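Local coordinates for Dot/Icm T4SS effector (Legionella pneumophila, PDB 6VVE), which is a bacterial effector kinase that is activated by host inositol hexakisphosphate and binds ADP together with manganese, at residues 168-173 / 230-235; 149-154 / 194-199; 240-245 / 283-288; 175-180 / 210-215. All coordinates share one frame; numbering follows the deposited sequence.

Read from the N terminus, the first contact to open is interaction 2, where the chain leaving strand 142-146 (149-154) is later met by 194-199, around strand 194-196. Before it closes, helix 159-174 has already begun interaction 1 and the turn after it has begun interaction 4, so both cross interaction 2. Interaction 4 closes at 210-215 and lies wholly within the loop that interaction 1 completes at 230-235. Interaction 3 follows in series, joining 240-245 to 283-288. Together they tie the neighbourhood of the ADP site, helix 159-174 and the late helices into one lobe; Gln-231 bridges interactions 1 and 4, and Leu-233 and Trp-232 pack on interaction 3.

Interaction 1: residues 168-173 / 230-235; sequences ALKELN and DQWLYV
Lys-170 lies along the indole of Trp-232, and the pair shows how an aliphatic chain can pave an aromatic face. With CG anti to the backbone N (chi1 -178°), the lysine runs side by side with the ring. Its CB sits 3.5 Å from Trp-232 CG. Next, Lys-170 CG stands almost directly over the five-membered ring, 3.5 Å from its centroid, in a CH-pi contact. CD passes over the middle of the six-membered ring, and CE comes to 3.6 Å from Trp-232 CZ2. At CE the chain bends, and NZ makes a salt bridge with Asp-174, leaving at most a weak, long cation-pi attraction to the six-membered ring. The opposite face of the indole is covered by its neighbour Leu-233 through CB.

Asn-173 approaches the indole from its edge. Its OD1 accepts the backbone N of Trp-232 at 2.9 Å, the donor lying close to the C=O direction (164°), and also rests 3.2 Å from Trp-232 CD1 in the ring plane. Ser-269 takes the indole NE1. Deeper in, Leu-169 CD1 meets Gln-231 OE1 at 3.6 Å, the two side chains crossing at about a right angle, while NE2 of that glutamine donates to His-179 O. The arrangement is that of a buried, nearly antiparallel helix pair (154°) in the helical lobe of a kinase, packing helix 159-174 against helix 231-239.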
loop_
_atom_site.group_PDB
_atom_site.type_symbol
_atom_site.label_atom_id
_atom_site.label_comp_id
_atom_site.label_asym_id
_atom_site.label_seq_id
_atom_site.Cartn_x
_atom_site.Cartn_y
_atom_site.Cartn_z
ATOM N N ALA A 168 -1.979 -2.891 9.382
ATOM C CA ALA A 168 -1.850 -3.500 8.058
ATOM C C ALA A 168 -0.626 -2.958 7.325
ATOM O O ALA A 168 0.103 -3.712 6.663
ATOM C CB ALA A 168 -3.118 -3.256 7.240
ATOM N N LEU A 169 -0.392 -1.645 7.422
ATOM C CA LEU A 169 0.785 -1.065 6.780
ATOM C C LEU A 169 2.068 -1.575 7.427
ATOM O O LEU A 169 3.081 -1.782 6.738
ATOM C CB LEU A 169 0.721 0.452 6.847
ATOM C CG LEU A 169 1.890 1.229 6.245
ATOM C CD1 LEU A 169 2.070 0.864 4.782
ATOM C CD2 LEU A 169 1.667 2.738 6.411
ATOM N N LYS A 170 2.044 -1.790 8.748
ATOM C CA LYS A 170 3.213 -2.338 9.426
ATOM C C LYS A 170 3.537 -3.736 8.920
ATOM O O LYS A 170 4.710 -4.075 8.714
ATOM C CB LYS A 170 2.980 -2.371 10.931
ATOM C CG LYS A 170 4.170 -2.891 11.731
ATOM C CD LYS A 170 3.834 -2.987 13.218
ATOM C CE LYS A 170 5.028 -3.490 14.021
ATOM N NZ LYS A 170 5.530 -4.796 13.529
ATOM N N GLU A 171 2.511 -4.565 8.721
ATOM C CA GLU A 171 2.728 -5.888 8.136
ATOM C C GLU A 171 3.406 -5.759 6.780
ATOM O O GLU A 171 4.304 -6.537 6.442
ATOM C CB GLU A 171 1.389 -6.622 8.012
ATOM C CG GLU A 171 1.486 -8.129 8.076
ATOM C CD GLU A 171 0.127 -8.792 8.247
ATOM O OE1 GLU A 171 -0.868 -8.068 8.463
ATOM O OE2 GLU A 171 0.056 -10.039 8.167
ATOM N N LEU A 172 3.002 -4.756 5.998
ATOM C CA LEU A 172 3.666 -4.485 4.729
ATOM C C LEU A 172 5.117 -4.065 4.946
ATOM O O LEU A 172 6.041 -4.624 4.335
ATOM C CB LEU A 172 2.896 -3.397 3.981
ATOM C CG LEU A 172 3.299 -3.126 2.534
ATOM C CD1 LEU A 172 2.796 -4.243 1.628
ATOM C CD2 LEU A 172 2.768 -1.768 2.079
ATOM N N ASN A 173 5.339 -3.094 5.839
ATOM C CA ASN A 173 6.689 -2.608 6.086
ATOM C C ASN A 173 7.582 -3.717 6.634
ATOM O O ASN A 173 8.757 -3.820 6.258
ATOM C CB ASN A 173 6.666 -1.424 7.058
ATOM C CG ASN A 173 5.843 -0.243 6.544
ATOM O OD1 ASN A 173 5.358 0.573 7.326
ATOM N ND2 ASN A 173 5.692 -0.145 5.221
ATOM N N ASP A 230 9.794 1.847 8.935
ATOM C CA ASP A 230 9.130 2.506 10.052
ATOM C C ASP A 230 8.003 3.417 9.590
ATOM O O ASP A 230 7.476 4.196 10.387
ATOM C CB ASP A 230 10.144 3.312 10.877
ATOM C CG ASP A 230 11.188 2.415 11.549
ATOM O OD1 ASP A 230 10.946 1.186 11.644
ATOM O OD2 ASP A 230 12.245 2.938 11.974
ATOM N N GLN A 231 7.633 3.340 8.314
ATOM C CA GLN A 231 6.581 4.189 7.766
ATOM C C GLN A 231 5.333 4.149 8.631
ATOM O O GLN A 231 4.780 5.197 8.997
ATOM C CB GLN A 231 6.272 3.718 6.339
ATOM C CG GLN A 231 5.433 4.633 5.505
ATOM C CD GLN A 231 5.328 4.137 4.077
ATOM O OE1 GLN A 231 4.763 3.075 3.816
ATOM N NE2 GLN A 231 5.906 4.885 3.153
ATOM N N TRP A 232 4.870 2.941 8.955
ATOM C CA TRP A 232 3.651 2.777 9.742
ATOM C C TRP A 232 3.699 3.595 11.027
ATOM O O TRP A 232 2.675 4.136 11.470
ATOM C CB TRP A 232 3.458 1.294 10.080
ATOM C CG TRP A 232 4.563 0.767 10.940
ATOM C CD1 TRP A 232 5.765 0.275 10.518
ATOM C CD2 TRP A 232 4.576 0.690 12.367
ATOM N NE1 TRP A 232 6.530 -0.101 11.603
ATOM C CE2 TRP A 232 5.817 0.145 12.748
ATOM C CE3 TRP A 232 3.664 1.043 13.363
ATOM C CZ2 TRP A 232 6.157 -0.075 14.081
ATOM C CZ3 TRP A 232 4.006 0.819 14.694
ATOM C CH2 TRP A 232 5.240 0.272 15.036
ATOM N N LEU A 233 4.878 3.691 11.645
ATOM C CA LEU A 233 4.996 4.413 12.908
ATOM C C LEU A 233 4.821 5.909 12.704
ATOM O O LEU A 233 4.210 6.587 13.549
ATOM C CB LEU A 233 6.348 4.113 13.546
ATOM C CG LEU A 233 6.635 4.706 14.921
ATOM C CD1 LEU A 233 5.736 4.089 15.972
ATOM C CD2 LEU A 233 8.114 4.509 15.283
ATOM N N TYR A 234 5.350 6.444 11.595
ATOM C CA TYR A 234 5.225 7.877 11.339
ATOM C C TYR A 234 3.762 8.274 11.160
ATOM O O TYR A 234 3.315 9.300 11.691
ATOM C CB TYR A 234 6.009 8.273 10.089
ATOM C CG TYR A 234 7.449 7.811 10.036
ATOM C CD1 TYR A 234 8.142 7.457 11.189
ATOM C CD2 TYR A 234 8.129 7.763 8.824
ATOM C CE1 TYR A 234 9.452 7.033 11.132
ATOM C CE2 TYR A 234 9.451 7.358 8.755
ATOM C CZ TYR A 234 10.102 6.979 9.908
ATOM O OH TYR A 234 11.406 6.563 9.823
ATOM N N VAL A 235 3.005 7.471 10.408
ATOM C CA VAL A 235 1.594 7.770 10.183
ATOM C C VAL A 235 0.842 7.794 11.509
ATOM O O VAL A 235 0.091 8.736 11.807
ATOM C CB VAL A 235 0.979 6.751 9.204
ATOM C CG1 VAL A 235 -0.509 7.005 9.040
ATOM C CG2 VAL A 235 1.690 6.805 7.856
#

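Interaction 2: residues 149-154 / 194-199; sequences NAIPIN and LIATEE
Ala-150 and Ile-151 lie across Ala-196 where the segment leaving strand 142-146 passes the edge of the hairpin formed by strands 194-196 and 201-203. This is the nucleotide-site region of the kinase: Ile-148, just upstream, lines the ADP pocket, and the side chain of Ile-195 comes within about 5 Å of the ADP. The two segments run at roughly a right angle (94°), so the side chains meet across the crossing point.

On the ADP side, Ala-150 CB abuts the CG2 branch of Ile-195 at 3.5 Å, tighter than usual for two methyl carbons. In the middle, Ala-196 directs its methyl at the other segment, where CG2 of the poorly ordered Ile-153 meets it, probably loosely, at 3.7 Å. Farther along, the longer branch of Ile-151 is placed between its backbone N and carbonyl carbon (chi1 58°). This carries CD1 to 3.3 Å from Thr-197 O, while its CG2 faces the carboxylate of Glu-198, whose chain crosses that of the isoleucine at about a right angle. Lys-161 of helix 159-174 donates to the same Thr-197 carbonyl.

One direct hydrogen bond fixes the crossing, from Ile-151 N to Ala-196 O at 2.8 Å. Beside it a water completes the link: it donates to Ile-151 O at 3.1 Å and accepts from Ala-196 N at the same distance, 3.1 Å.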
loop_
_atom_site.group_PDB
_atom_site.type_symbol
_atom_site.label_atom_id
_atom_site.label_comp_id
_atom_site.label_asym_id
_atom_site.label_seq_id
_atom_site.Cartn_x
_atom_site.Cartn_y
_atom_site.Cartn_z
ATOM N N ASN A 149 -15.042 5.317 -2.191
ATOM C CA ASN A 149 -15.906 6.446 -1.850
ATOM C C ASN A 149 -15.508 6.978 -0.480
ATOM O O ASN A 149 -15.707 6.301 0.537
ATOM C CB ASN A 149 -17.374 6.026 -1.865
ATOM C CG ASN A 149 -17.838 5.580 -3.239
ATOM O OD1 ASN A 149 -18.054 6.405 -4.132
ATOM N ND2 ASN A 149 -18.005 4.272 -3.416
ATOM N N ALA A 150 -14.960 8.190 -0.453
ATOM C CA ALA A 150 -14.492 8.777 0.793
ATOM C C ALA A 150 -15.661 9.262 1.641
ATOM O O ALA A 150 -16.687 9.709 1.126
ATOM C CB ALA A 150 -13.542 9.943 0.514
ATOM N N ILE A 151 -15.495 9.168 2.956
ATOM C CA ILE A 151 -16.490 9.672 3.896
ATOM C C ILE A 151 -15.765 10.460 4.980
ATOM O O ILE A 151 -14.528 10.407 5.055
ATOM C CB ILE A 151 -17.331 8.535 4.495
ATOM C CG1 ILE A 151 -16.444 7.519 5.206
ATOM C CG2 ILE A 151 -18.150 7.854 3.398
ATOM C CD1 ILE A 151 -17.059 6.979 6.481
ATOM N N PRO A 152 -16.477 11.200 5.830
ATOM C CA PRO A 152 -15.795 12.017 6.839
ATOM C C PRO A 152 -14.923 11.181 7.760
ATOM O O PRO A 152 -15.123 9.979 7.943
ATOM C CB PRO A 152 -16.945 12.674 7.617
ATOM C CG PRO A 152 -18.086 12.682 6.661
ATOM C CD PRO A 152 -17.936 11.426 5.831
ATOM N N ILE A 153 -13.941 11.852 8.351
ATOM C CA ILE A 153 -13.023 11.252 9.307
ATOM C C ILE A 153 -13.269 11.864 10.674
ATOM O O ILE A 153 -13.343 13.090 10.809
ATOM C CB ILE A 153 -11.558 11.450 8.876
ATOM C CG1 ILE A 153 -11.226 12.937 8.731
ATOM C CG2 ILE A 153 -11.298 10.733 7.555
ATOM C CD1 ILE A 153 -9.922 13.340 9.401
ATOM N N ASN A 154 -13.435 11.013 11.676
ATOM C CA ASN A 154 -13.415 11.419 13.074
ATOM C C ASN A 154 -12.291 10.640 13.744
ATOM O O ASN A 154 -12.286 9.407 13.719
ATOM C CB ASN A 154 -14.757 11.166 13.755
ATOM C CG ASN A 154 -14.896 11.941 15.052
ATOM O OD1 ASN A 154 -14.792 11.371 16.138
ATOM N ND2 ASN A 154 -15.129 13.245 14.948
ATOM N N LEU A 194 -4.647 8.875 2.243
ATOM C CA LEU A 194 -5.457 8.054 3.126
ATOM C C LEU A 194 -6.923 8.396 2.887
ATOM O O LEU A 194 -7.310 9.571 2.957
ATOM C CB LEU A 194 -5.103 8.293 4.591
ATOM C CG LEU A 194 -3.709 7.896 5.056
ATOM C CD1 LEU A 194 -3.521 8.282 6.522
ATOM C CD2 LEU A 194 -3.469 6.411 4.857
ATOM N N ILE A 195 -7.733 7.381 2.597
ATOM C CA ILE A 195 -9.156 7.553 2.331
ATOM C C ILE A 195 -9.933 6.681 3.309
ATOM O O ILE A 195 -9.659 5.480 3.434
ATOM C CB ILE A 195 -9.515 7.188 0.881
ATOM C CG1 ILE A 195 -8.557 7.851 -0.106
ATOM C CG2 ILE A 195 -10.954 7.594 0.580
ATOM C CD1 ILE A 195 -8.589 9.363 -0.084
ATOM N N ALA A 196 -10.904 7.280 3.990
ATOM C CA ALA A 196 -11.769 6.564 4.916
ATOM C C ALA A 196 -13.063 6.184 4.211
ATOM O O ALA A 196 -13.731 7.043 3.624
ATOM C CB ALA A 196 -12.073 7.411 6.152
ATOM N N THR A 197 -13.406 4.896 4.257
ATOM C CA THR A 197 -14.673 4.393 3.757
ATOM C C THR A 197 -15.543 3.983 4.941
ATOM O O THR A 197 -15.217 4.255 6.100
ATOM C CB THR A 197 -14.443 3.231 2.796
ATOM O OG1 THR A 197 -13.861 2.129 3.500
ATOM C CG2 THR A 197 -13.513 3.656 1.660
ATOM N N GLU A 198 -16.662 3.320 4.647
ATOM C CA GLU A 198 -17.585 2.926 5.707
ATOM C C GLU A 198 -16.895 2.029 6.732
ATOM O O GLU A 198 -16.973 2.271 7.943
ATOM C CB GLU A 198 -18.796 2.212 5.103
ATOM C CG GLU A 198 -19.605 3.063 4.142
ATOM C CD GLU A 198 -20.330 4.205 4.835
ATOM O OE1 GLU A 198 -20.318 4.264 6.085
ATOM O OE2 GLU A 198 -20.921 5.043 4.125
ATOM N N GLU A 199 -16.205 0.989 6.260
ATOM C CA GLU A 199 -15.682 -0.045 7.136
ATOM C C GLU A 199 -14.250 0.209 7.589
ATOM O O GLU A 199 -13.847 -0.305 8.640
ATOM C CB GLU A 199 -15.735 -1.403 6.428
ATOM C CG GLU A 199 -17.109 -1.800 5.925
ATOM C CD GLU A 199 -17.991 -2.349 7.024
ATOM O OE1 GLU A 199 -18.657 -3.378 6.792
ATOM O OE2 GLU A 199 -18.011 -1.754 8.124
HETATM O O HOH W 1 -17.548 4.406 1.534
HETATM O O HOH W 2 -11.593 10.272 4.004
#

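Interaction 3: residues 240-245 / 283-288; sequences YPPTDE and LISLPK
Tyr-240 and Ser-285 join two irregular connections of the helical lobe, one leading away from helix 231-239 and the other leading from helix 272-280 into helix 288-299. The example illustrates how a single hydroxyl can tie together two loops that share no secondary structure.

Tyr-240, the first residue to leave helical geometry after its helix, contributes its carbonyl. Ser-285 OG donates to Tyr-240 O at 2.8 Å, coming in the carbonyl plane at a C=O...donor angle of 151°. The phenol of the tyrosine takes no part in this bond; it heads off across helix 159-174 and hydrogen-bonds to Lys-155 O. Pro-241 follows as a spacer, its ring turned away from the serine and its carbonyl carbon 3.2 Å from Ser-285 OG. Pro-242 then supplies the packing surface. Its CG reaches Leu-283 O at 3.4 Å and touches the carbonyl carbon of Ile-284 just as closely, so the ring is laid against the backbone of the second loop. Ile-250 and Trp-252 also pack on this proline.

The serine is itself positioned from the helix: Asn-237 OD1 accepts its backbone N. The Ser-285 hydroxyl lies beside its own backbone N, anti to its carbonyl carbon (chi1 -60°), where it reaches the tyrosine carbonyl. It also lies 2.9 Å from Pro-242 N, an imide nitrogen with no hydrogen to offer.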
loop_
_atom_site.group_PDB
_atom_site.type_symbol
_atom_site.label_atom_id
_atom_site.label_comp_id
_atom_site.label_asym_id
_atom_site.label_seq_id
_atom_site.Cartn_x
_atom_site.Cartn_y
_atom_site.Cartn_z
ATOM N N TYR A 240 -1.925 10.409 16.092
ATOM C CA TYR A 240 -2.158 10.211 17.528
ATOM C C TYR A 240 -0.829 10.335 18.252
ATOM O O TYR A 240 -0.317 9.364 18.818
ATOM C CB TYR A 240 -2.803 8.849 17.812
ATOM C CG TYR A 240 -4.094 8.624 17.073
ATOM C CD1 TYR A 240 -5.231 9.379 17.368
ATOM C CD2 TYR A 240 -4.188 7.658 16.079
ATOM C CE1 TYR A 240 -6.413 9.183 16.685
ATOM C CE2 TYR A 240 -5.372 7.449 15.391
ATOM C CZ TYR A 240 -6.482 8.210 15.698
ATOM O OH TYR A 240 -7.652 8.010 15.013
ATOM N N PRO A 241 -0.245 11.527 18.260
ATOM C CA PRO A 241 1.056 11.725 18.927
ATOM C C PRO A 241 0.958 11.407 20.409
ATOM O O PRO A 241 -0.142 11.418 20.984
ATOM C CB PRO A 241 1.351 13.215 18.696
ATOM C CG PRO A 241 -0.011 13.843 18.434
ATOM C CD PRO A 241 -0.781 12.782 17.690
ATOM N N PRO A 242 2.080 11.114 21.057
ATOM C CA PRO A 242 2.048 10.892 22.509
ATOM C C PRO A 242 1.651 12.160 23.254
ATOM O O PRO A 242 1.883 13.279 22.798
ATOM C CB PRO A 242 3.488 10.484 22.850
ATOM C CG PRO A 242 4.147 10.170 21.531
ATOM C CD PRO A 242 3.437 11.006 20.501
ATOM N N THR A 243 1.054 11.966 24.426
ATOM C CA THR A 243 0.543 13.049 25.253
ATOM C C THR A 243 1.096 12.915 26.663
ATOM O O THR A 243 1.152 11.813 27.216
ATOM C CB THR A 243 -0.995 13.035 25.284
ATOM O OG1 THR A 243 -1.508 13.496 24.029
ATOM C CG2 THR A 243 -1.514 13.918 26.389
ATOM N N ASP A 244 1.501 14.040 27.241
ATOM C CA ASP A 244 2.072 14.060 28.575
ATOM C C ASP A 244 1.008 14.479 29.592
ATOM O O ASP A 244 -0.180 14.590 29.280
ATOM C CB ASP A 244 3.293 14.987 28.617
ATOM C CG ASP A 244 2.931 16.454 28.443
ATOM O OD1 ASP A 244 1.737 16.775 28.250
ATOM O OD2 ASP A 244 3.854 17.292 28.499
ATOM N N GLU A 245 1.444 14.729 30.828
ATOM C CA GLU A 245 0.500 15.058 31.892
ATOM C C GLU A 245 -0.307 16.307 31.563
ATOM O O GLU A 245 -1.493 16.396 31.908
ATOM C CB GLU A 245 1.251 15.243 33.210
ATOM C CG GLU A 245 1.961 13.995 33.701
ATOM C CD GLU A 245 2.719 14.226 34.997
ATOM O OE1 GLU A 245 2.861 15.400 35.409
ATOM O OE2 GLU A 245 3.171 13.231 35.606
ATOM N N LEU A 283 7.646 8.525 24.714
ATOM C CA LEU A 283 8.266 9.212 23.592
ATOM C C LEU A 283 7.530 8.988 22.279
ATOM O O LEU A 283 7.531 9.875 21.420
ATOM C CB LEU A 283 9.716 8.749 23.432
ATOM C CG LEU A 283 10.621 8.915 24.657
ATOM C CD1 LEU A 283 12.046 8.508 24.299
ATOM C CD2 LEU A 283 10.575 10.330 25.181
ATOM N N ILE A 284 6.926 7.817 22.095
ATOM C CA ILE A 284 6.203 7.479 20.883
ATOM C C ILE A 284 4.864 6.865 21.273
ATOM O O ILE A 284 4.660 6.405 22.399
ATOM C CB ILE A 284 6.988 6.505 19.978
ATOM C CG1 ILE A 284 7.221 5.173 20.697
ATOM C CG2 ILE A 284 8.308 7.109 19.571
ATOM C CD1 ILE A 284 7.798 4.084 19.799
ATOM N N SER A 285 3.952 6.857 20.315
ATOM C CA SER A 285 2.672 6.177 20.437
ATOM C C SER A 285 2.709 4.876 19.643
ATOM O O SER A 285 3.510 4.702 18.720
ATOM C CB SER A 285 1.531 7.067 19.929
ATOM O OG SER A 285 1.472 8.258 20.684
ATOM N N LEU A 286 1.816 3.965 20.002
ATOM C CA LEU A 286 1.688 2.691 19.317
ATOM C C LEU A 286 0.207 2.344 19.212
ATOM O O LEU A 286 -0.563 2.664 20.121
ATOM C CB LEU A 286 2.424 1.568 20.063
ATOM C CG LEU A 286 3.934 1.690 20.202
ATOM C CD1 LEU A 286 4.458 0.589 21.115
ATOM C CD2 LEU A 286 4.609 1.630 18.850
ATOM N N PRO A 287 -0.202 1.697 18.121
ATOM C CA PRO A 287 -1.582 1.187 18.061
ATOM C C PRO A 287 -1.885 0.353 19.293
ATOM O O PRO A 287 -1.021 -0.357 19.811
ATOM C CB PRO A 287 -1.594 0.345 16.779
ATOM C CG PRO A 287 -0.521 0.959 15.925
ATOM C CD PRO A 287 0.555 1.397 16.890
ATOM N N LYS A 288 -3.127 0.448 19.766
ATOM C CA LYS A 288 -3.491 -0.201 21.021
ATOM C C LYS A 288 -3.146 -1.686 21.008
ATOM O O LYS A 288 -2.619 -2.214 21.991
ATOM C CB LYS A 288 -4.982 -0.000 21.300
ATOM C CG LYS A 288 -5.376 -0.272 22.741
ATOM C CD LYS A 288 -6.883 -0.137 22.942
ATOM C CE LYS A 288 -7.226 0.124 24.403
ATOM N NZ LYS A 288 -6.655 -0.907 25.312
#

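Interaction 4: residues 175-180 / 210-215; sequences AGYWHP and FRYDKG
Trp-178 and Arg-211 form an antiparallel hydrogen-bonded pair, a short, weakly bonded two-stranded sheet in which each residue satisfies both backbone groups of the other. Arg-211 N donates to Trp-178 O at 2.8 Å, nearly in line with the carbonyl (162°). Trp-178 N returns a bond to Arg-211 O at 3.0 Å, with the donor tilted 32° from the carbonyl plane. That oxygen is approached a second time by a CA-H of Tyr-177, at 3.2 Å from its CA.

Beyond the pair, a water takes over. It donates to Gly-176 O at 2.6 Å and accepts from Asp-213 N at 2.8 Å. Asp-213 OD2 in turn accepts Gly-215 N from above the carboxylate plane, making an Asx turn. Gly-176 ends the preceding helix in a Schellman motif.

Arg-211 CB lies over the indole face of Trp-178, 3.5 Å from the five-membered ring centroid; beyond it the chain runs extended to NE and carries the guanidinium to Pro-180. The guanidinium stands nearly perpendicular to the indole, and Pro-180 O lies over one of its faces in a close contact whose angle is too poor for a hydrogen bond.

Outside partners serve several remaining groups. Asn-173 ND2 donates to Tyr-177 O, Gln-231 NE2 to His-179 O, and Phe-210 N to Gln-115. His-179 NE2 bonds to Ile-204 O, consistent with the catalytic-loop histidine of protein kinases. The little sheet thus sits between helix 102-121, which meets Tyr-177 and Tyr-212, and helix 219-229, whose Leu-225 touches Trp-178; its first strand, 177-178, follows directly on helix 159-174.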
loop_
_atom_site.group_PDB
_atom_site.type_symbol
_atom_site.label_atom_id
_atom_site.label_comp_id
_atom_site.label_asym_id
_atom_site.label_seq_id
_atom_site.Cartn_x
_atom_site.Cartn_y
_atom_site.Cartn_z
ATOM N N ALA A 175 7.748 -6.646 5.892
ATOM C CA ALA A 175 8.167 -7.496 4.792
ATOM C C ALA A 175 9.070 -6.790 3.782
ATOM O O ALA A 175 9.488 -7.417 2.785
ATOM C CB ALA A 175 6.926 -8.051 4.067
ATOM N N GLY A 176 9.402 -5.526 4.014
ATOM C CA GLY A 176 10.281 -4.796 3.123
ATOM C C GLY A 176 9.605 -3.982 2.038
ATOM O O GLY A 176 10.302 -3.476 1.151
ATOM N N TYR A 177 8.280 -3.849 2.070
ATOM C CA TYR A 177 7.541 -3.007 1.145
ATOM C C TYR A 177 7.076 -1.744 1.863
ATOM O O TYR A 177 6.778 -1.769 3.061
ATOM C CB TYR A 177 6.323 -3.734 0.579
ATOM C CG TYR A 177 6.621 -4.998 -0.214
ATOM C CD1 TYR A 177 7.036 -4.930 -1.528
ATOM C CD2 TYR A 177 6.465 -6.246 0.363
ATOM C CE1 TYR A 177 7.302 -6.078 -2.260
ATOM C CE2 TYR A 177 6.712 -7.409 -0.358
ATOM C CZ TYR A 177 7.140 -7.314 -1.671
ATOM O OH TYR A 177 7.395 -8.459 -2.395
ATOM N N TRP A 178 6.993 -0.635 1.129
ATOM C CA TRP A 178 6.435 0.578 1.714
ATOM C C TRP A 178 5.772 1.441 0.644
ATOM O O TRP A 178 6.038 1.313 -0.562
ATOM C CB TRP A 178 7.504 1.370 2.484
ATOM C CG TRP A 178 8.673 1.890 1.687
ATOM C CD1 TRP A 178 8.790 3.131 1.125
ATOM C CD2 TRP A 178 9.910 1.217 1.424
ATOM N NE1 TRP A 178 10.012 3.260 0.507
ATOM C CE2 TRP A 178 10.714 2.097 0.672
ATOM C CE3 TRP A 178 10.414 -0.054 1.738
ATOM C CZ2 TRP A 178 11.989 1.743 0.222
ATOM C CZ3 TRP A 178 11.675 -0.397 1.294
ATOM C CH2 TRP A 178 12.450 0.496 0.548
ATOM N N HIS A 179 4.893 2.330 1.113
ATOM C CA HIS A 179 4.157 3.228 0.220
ATOM C C HIS A 179 5.100 4.282 -0.344
ATOM O O HIS A 179 5.879 4.873 0.415
ATOM C CB HIS A 179 3.018 3.882 1.002
ATOM C CG HIS A 179 1.942 4.473 0.144
ATOM N ND1 HIS A 179 2.198 5.411 -0.832
ATOM C CD2 HIS A 179 0.604 4.267 0.130
ATOM C CE1 HIS A 179 1.063 5.749 -1.416
ATOM N NE2 HIS A 179 0.082 5.065 -0.854
ATOM N N PRO A 180 5.061 4.555 -1.654
ATOM C CA PRO A 180 6.006 5.540 -2.222
ATOM C C PRO A 180 5.681 6.992 -1.884
ATOM O O PRO A 180 6.557 7.859 -2.046
ATOM C CB PRO A 180 5.906 5.296 -3.740
ATOM C CG PRO A 180 4.503 4.730 -3.928
ATOM C CD PRO A 180 4.225 3.908 -2.686
ATOM N N PHE A 210 4.315 -0.797 -4.703
ATOM C CA PHE A 210 5.041 -0.465 -3.490
ATOM C C PHE A 210 6.531 -0.315 -3.789
ATOM O O PHE A 210 7.056 -0.872 -4.754
ATOM C CB PHE A 210 4.842 -1.531 -2.414
ATOM C CG PHE A 210 3.425 -1.678 -1.963
ATOM C CD1 PHE A 210 2.809 -0.675 -1.247
ATOM C CD2 PHE A 210 2.714 -2.837 -2.240
ATOM C CE1 PHE A 210 1.498 -0.819 -0.822
ATOM C CE2 PHE A 210 1.415 -2.981 -1.824
ATOM C CZ PHE A 210 0.806 -1.967 -1.112
ATOM N N ARG A 211 7.206 0.458 -2.948
ATOM C CA ARG A 211 8.656 0.504 -2.977
ATOM C C ARG A 211 9.229 -0.695 -2.235
ATOM O O ARG A 211 8.574 -1.300 -1.375
ATOM C CB ARG A 211 9.172 1.804 -2.361
ATOM C CG ARG A 211 8.952 3.032 -3.232
ATOM C CD ARG A 211 9.559 4.266 -2.577
ATOM N NE ARG A 211 9.269 5.492 -3.317
ATOM C CZ ARG A 211 9.581 6.713 -2.891
ATOM N NH1 ARG A 211 10.195 6.878 -1.724
ATOM N NH2 ARG A 211 9.277 7.770 -3.633
ATOM N N TYR A 212 10.468 -1.040 -2.583
ATOM C CA TYR A 212 11.189 -2.120 -1.928
ATOM C C TYR A 212 12.667 -1.926 -2.219
ATOM O O TYR A 212 13.041 -1.276 -3.199
ATOM C CB TYR A 212 10.705 -3.495 -2.409
ATOM C CG TYR A 212 10.635 -3.618 -3.916
ATOM C CD1 TYR A 212 11.724 -4.055 -4.643
ATOM C CD2 TYR A 212 9.482 -3.274 -4.607
ATOM C CE1 TYR A 212 11.664 -4.165 -6.021
ATOM C CE2 TYR A 212 9.421 -3.371 -5.982
ATOM C CZ TYR A 212 10.516 -3.806 -6.684
ATOM O OH TYR A 212 10.458 -3.922 -8.056
ATOM N N ASP A 213 13.504 -2.506 -1.366
ATOM C CA ASP A 213 14.940 -2.350 -1.527
ATOM C C ASP A 213 15.448 -3.223 -2.672
ATOM O O ASP A 213 15.010 -4.367 -2.844
ATOM C CB ASP A 213 15.677 -2.713 -0.242
ATOM C CG ASP A 213 17.153 -2.344 -0.308
ATOM O OD1 ASP A 213 17.459 -1.125 -0.350
ATOM O OD2 ASP A 213 17.987 -3.260 -0.335
ATOM N N LYS A 214 16.385 -2.677 -3.450
ATOM C CA LYS A 214 16.971 -3.371 -4.584
ATOM C C LYS A 214 18.448 -3.667 -4.374
ATOM O O LYS A 214 19.167 -3.910 -5.348
ATOM C CB LYS A 214 16.775 -2.548 -5.856
ATOM C CG LYS A 214 15.329 -2.396 -6.284
ATOM C CD LYS A 214 15.213 -1.593 -7.572
ATOM C CE LYS A 214 13.802 -1.649 -8.138
ATOM N NZ LYS A 214 12.800 -1.022 -7.226
ATOM N N GLY A 215 18.917 -3.627 -3.126
ATOM C CA GLY A 215 20.293 -3.939 -2.816
ATOM C C GLY A 215 21.271 -2.802 -2.979
ATOM O O GLY A 215 22.474 -3.027 -2.843
HETATM O O HOH W 3 12.673 -4.296 0.679
#